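Local coordinates for protein OLD nuclease (Thermus scotoductus, PDB 6P74) that degrades linear or supercoiled double-stranded DNA in the 5' to 3' direction, nicks circular DNA, and has DNA-stimulated ATPase activity, at residues 134-142 with 272-282. Sequence-based numbering, arbitrary orientation.
Sequences RVLFLDHRR and TVIIEEPEMYL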
# COMPACT_ATOMS: atom_id res chain seq x y z
N ARG A 134 -14.31 13.70 -10.14
CA ARG A 134 -13.13 12.84 -10.10
C ARG A 134 -11.84 13.66 -10.06
O ARG A 134 -11.73 14.74 -10.65
CB ARG A 134 -13.10 11.90 -11.30
CG ARG A 134 -13.67 10.55 -10.97
CD ARG A 134 -13.88 9.72 -12.23
NE ARG A 134 -12.62 9.21 -12.75
CZ ARG A 134 -12.49 8.59 -13.92
NH1 ARG A 134 -13.55 8.41 -14.70
NH2 ARG A 134 -11.30 8.15 -14.31
N VAL A 135 -10.85 13.11 -9.38
CA VAL A 135 -9.59 13.80 -9.13
C VAL A 135 -8.49 13.05 -9.84
O VAL A 135 -8.51 11.83 -9.96
CB VAL A 135 -9.28 13.89 -7.62
CG1 VAL A 135 -10.41 14.58 -6.90
CG2 VAL A 135 -9.06 12.50 -7.06
N LEU A 136 -7.51 13.81 -10.33
CA LEU A 136 -6.25 13.22 -10.74
C LEU A 136 -5.41 12.95 -9.49
O LEU A 136 -5.21 13.85 -8.66
CB LEU A 136 -5.50 14.15 -11.69
CG LEU A 136 -5.84 13.97 -13.16
CD1 LEU A 136 -5.03 14.95 -13.99
CD2 LEU A 136 -5.55 12.54 -13.58
N PHE A 137 -4.95 11.72 -9.34
CA PHE A 137 -4.10 11.36 -8.21
C PHE A 137 -2.67 11.14 -8.69
O PHE A 137 -2.37 10.12 -9.32
CB PHE A 137 -4.64 10.12 -7.50
CG PHE A 137 -4.14 10.01 -6.08
CD1 PHE A 137 -2.83 9.64 -5.82
CD2 PHE A 137 -4.96 10.32 -5.02
CE1 PHE A 137 -2.35 9.55 -4.53
CE2 PHE A 137 -4.49 10.23 -3.72
CZ PHE A 137 -3.17 9.84 -3.48
N LEU A 138 -1.78 12.08 -8.38
CA LEU A 138 -0.35 11.91 -8.66
C LEU A 138 0.33 11.38 -7.40
O LEU A 138 0.79 12.14 -6.56
CB LEU A 138 0.27 13.22 -9.10
CG LEU A 138 0.42 13.42 -10.60
CD1 LEU A 138 -0.93 13.25 -11.26
CD2 LEU A 138 0.99 14.81 -10.86
N ASP A 139 0.38 10.06 -7.27
CA ASP A 139 1.11 9.47 -6.16
C ASP A 139 2.52 9.16 -6.62
O ASP A 139 2.90 9.43 -7.76
CB ASP A 139 0.38 8.24 -5.63
CG ASP A 139 0.65 6.98 -6.44
OD1 ASP A 139 0.76 7.06 -7.69
OD2 ASP A 139 0.75 5.90 -5.82
N HIS A 140 3.34 8.58 -5.76
CA HIS A 140 4.71 8.34 -6.20
C HIS A 140 4.45 7.24 -7.21
O HIS A 140 4.27 6.06 -6.90
CB HIS A 140 5.63 8.09 -5.02
CG HIS A 140 6.27 9.35 -4.54
ND1 HIS A 140 5.69 10.17 -3.60
CD2 HIS A 140 7.40 9.98 -4.94
CE1 HIS A 140 6.45 11.22 -3.40
NE2 HIS A 140 7.50 11.14 -4.21
N ARG A 141 4.42 7.66 -8.48
CA ARG A 141 4.51 6.75 -9.61
C ARG A 141 5.92 6.95 -10.13
O ARG A 141 6.63 5.97 -10.40
CB ARG A 141 3.47 7.10 -10.67
CG ARG A 141 3.56 6.32 -11.96
CD ARG A 141 2.62 6.92 -12.99
NE ARG A 141 3.06 8.25 -13.41
CZ ARG A 141 2.24 9.26 -13.70
NH1 ARG A 141 2.74 10.43 -14.08
NH2 ARG A 141 0.93 9.11 -13.59
N ARG A 142 6.35 8.21 -10.26
CA ARG A 142 7.73 8.60 -10.60
C ARG A 142 8.76 7.49 -10.38
O ARG A 142 8.81 6.50 -11.13
CB ARG A 142 8.14 9.84 -9.76
CG ARG A 142 7.41 11.16 -10.14
CD ARG A 142 7.48 12.27 -9.05
NE ARG A 142 7.02 13.59 -9.54
CZ ARG A 142 7.10 14.75 -8.88
NH1 ARG A 142 7.62 14.81 -7.66
NH2 ARG A 142 6.67 15.86 -9.46
N THR A 272 -9.56 18.97 -10.13
CA THR A 272 -8.88 18.72 -8.87
C THR A 272 -7.77 17.71 -9.04
O THR A 272 -7.98 16.61 -9.56
CB THR A 272 -9.86 18.22 -7.80
OG1 THR A 272 -10.83 19.25 -7.54
CG2 THR A 272 -9.08 17.90 -6.50
N VAL A 273 -6.58 18.08 -8.56
CA VAL A 273 -5.38 17.26 -8.62
C VAL A 273 -4.88 17.05 -7.20
O VAL A 273 -4.79 17.99 -6.42
CB VAL A 273 -4.28 17.94 -9.47
CG1 VAL A 273 -3.08 17.02 -9.59
CG2 VAL A 273 -4.81 18.34 -10.83
N ILE A 274 -4.56 15.81 -6.88
CA ILE A 274 -4.00 15.46 -5.59
C ILE A 274 -2.57 15.00 -5.84
O ILE A 274 -2.34 14.18 -6.74
CB ILE A 274 -4.84 14.37 -4.91
CG1 ILE A 274 -6.21 14.95 -4.54
CG2 ILE A 274 -4.10 13.80 -3.73
CD1 ILE A 274 -7.12 13.96 -3.86
N ILE A 275 -1.62 15.53 -5.08
CA ILE A 275 -0.22 15.16 -5.27
C ILE A 275 0.36 14.73 -3.95
O ILE A 275 0.26 15.44 -2.94
CB ILE A 275 0.60 16.30 -5.90
CG1 ILE A 275 -0.06 16.75 -7.19
CG2 ILE A 275 2.01 15.80 -6.22
CD1 ILE A 275 0.59 17.93 -7.83
N GLU A 276 0.92 13.53 -3.95
CA GLU A 276 1.70 13.02 -2.84
C GLU A 276 3.13 13.55 -3.00
O GLU A 276 3.84 13.12 -3.91
CB GLU A 276 1.65 11.50 -2.89
CG GLU A 276 1.89 10.77 -1.63
CD GLU A 276 1.87 9.27 -1.86
OE1 GLU A 276 1.16 8.57 -1.11
OE2 GLU A 276 2.55 8.81 -2.81
N GLU A 277 3.52 14.54 -2.16
CA GLU A 277 4.88 15.08 -2.12
C GLU A 277 5.41 15.77 -3.38
O GLU A 277 6.47 15.40 -3.89
CB GLU A 277 5.88 14.01 -1.71
CG GLU A 277 6.17 14.04 -0.26
CD GLU A 277 5.50 12.92 0.46
OE1 GLU A 277 5.91 11.77 0.21
OE2 GLU A 277 4.58 13.21 1.27
N PRO A 278 4.71 16.78 -3.89
CA PRO A 278 5.16 17.42 -5.13
C PRO A 278 6.64 17.71 -5.25
O PRO A 278 7.13 17.91 -6.37
CB PRO A 278 4.34 18.70 -5.19
CG PRO A 278 3.96 18.99 -3.74
CD PRO A 278 3.87 17.69 -3.06
N GLU A 279 7.36 17.72 -4.13
CA GLU A 279 8.76 18.08 -4.18
C GLU A 279 9.63 16.96 -4.69
O GLU A 279 10.76 17.22 -5.09
CB GLU A 279 9.27 18.49 -2.79
CG GLU A 279 9.25 17.35 -1.75
CD GLU A 279 7.92 17.28 -0.96
OE1 GLU A 279 6.89 17.79 -1.49
OE2 GLU A 279 7.91 16.75 0.18
N MET A 280 9.15 15.71 -4.68
CA MET A 280 10.11 14.62 -4.63
C MET A 280 10.93 14.55 -5.90
O MET A 280 10.41 14.65 -7.02
CB MET A 280 9.44 13.29 -4.32
CG MET A 280 10.30 12.55 -3.28
SD MET A 280 9.66 11.13 -2.38
CE MET A 280 10.70 11.12 -0.92
N TYR A 281 12.24 14.42 -5.71
CA TYR A 281 13.26 14.30 -6.74
C TYR A 281 13.40 15.55 -7.58
O TYR A 281 13.90 15.49 -8.70
CB TYR A 281 13.02 13.07 -7.62
CG TYR A 281 12.78 11.83 -6.80
CD1 TYR A 281 13.69 11.43 -5.83
CD2 TYR A 281 11.61 11.07 -6.97
CE1 TYR A 281 13.46 10.30 -5.05
CE2 TYR A 281 11.37 9.95 -6.20
CZ TYR A 281 12.30 9.57 -5.24
OH TYR A 281 12.06 8.45 -4.48
N LEU A 282 12.97 16.70 -7.07
CA LEU A 282 13.22 17.99 -7.72
C LEU A 282 14.29 18.75 -6.96
O LEU A 282 14.30 18.75 -5.73
CB LEU A 282 11.96 18.86 -7.79
CG LEU A 282 10.90 18.33 -8.72
CD1 LEU A 282 9.61 19.13 -8.54
CD2 LEU A 282 11.42 18.35 -10.17
O HOH W 1 -11.97 17.32 -10.12
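Phe137 lays one face of its ring over the CG2 methyl of Ile274, a CH-pi contact in which that methyl stands 4.0 Å from the ring centroid. Both groups are placed by their first torsions: Phe137 has CG anti to the backbone N (chi1 -159°), and Ile274 likewise sends CG2 anti to its own N, while its CD1 reaches back to Val135 CG2. On this side of the sheet helix 34-45 covers the pair, with Leu38 and Ile41 against Ile274. Leu138 and Ile275 turn to the other side, CB of the leucine 4.0 Å from CG1 of the isoleucine, and there Leu138 also meets Phe260 of helix 246-266.

Between these two layers the strands run parallel, and the bonds alternate as parallel pairing demands: Leu136 gives its N-H to Thr272 O and takes that of Ile274 on its own O, at 2.7 Å, then Leu138 repeats the pattern between Ile274 O and Glu276 N. At the N-terminal end a water joins Arg134 O to Thr272 N, donating to the first and accepting from the second.

Past Asp139 and Glu276 the backbones part, and a side chain takes over. The extended Glu276 brings OE2 to His140 N at 3.1 Å, met nearly along the C-O axis, while OE1 forms a salt bridge with Arg39. Asp139 OD2 lies 4.6 Å from Glu276 OE2, two like charges close together. Farther on, Arg142 NH1 makes a weak 3.4 Å bond to Pro278 O, at the edge of the guanidinium.

Within this chain, strand 135-138 is an outermost strand of the mixed sheet of the P-loop ATPase domain, and the acidic end of strand 272-276 beside Thr35 is consistent with the Walker B position of ABC ATPases.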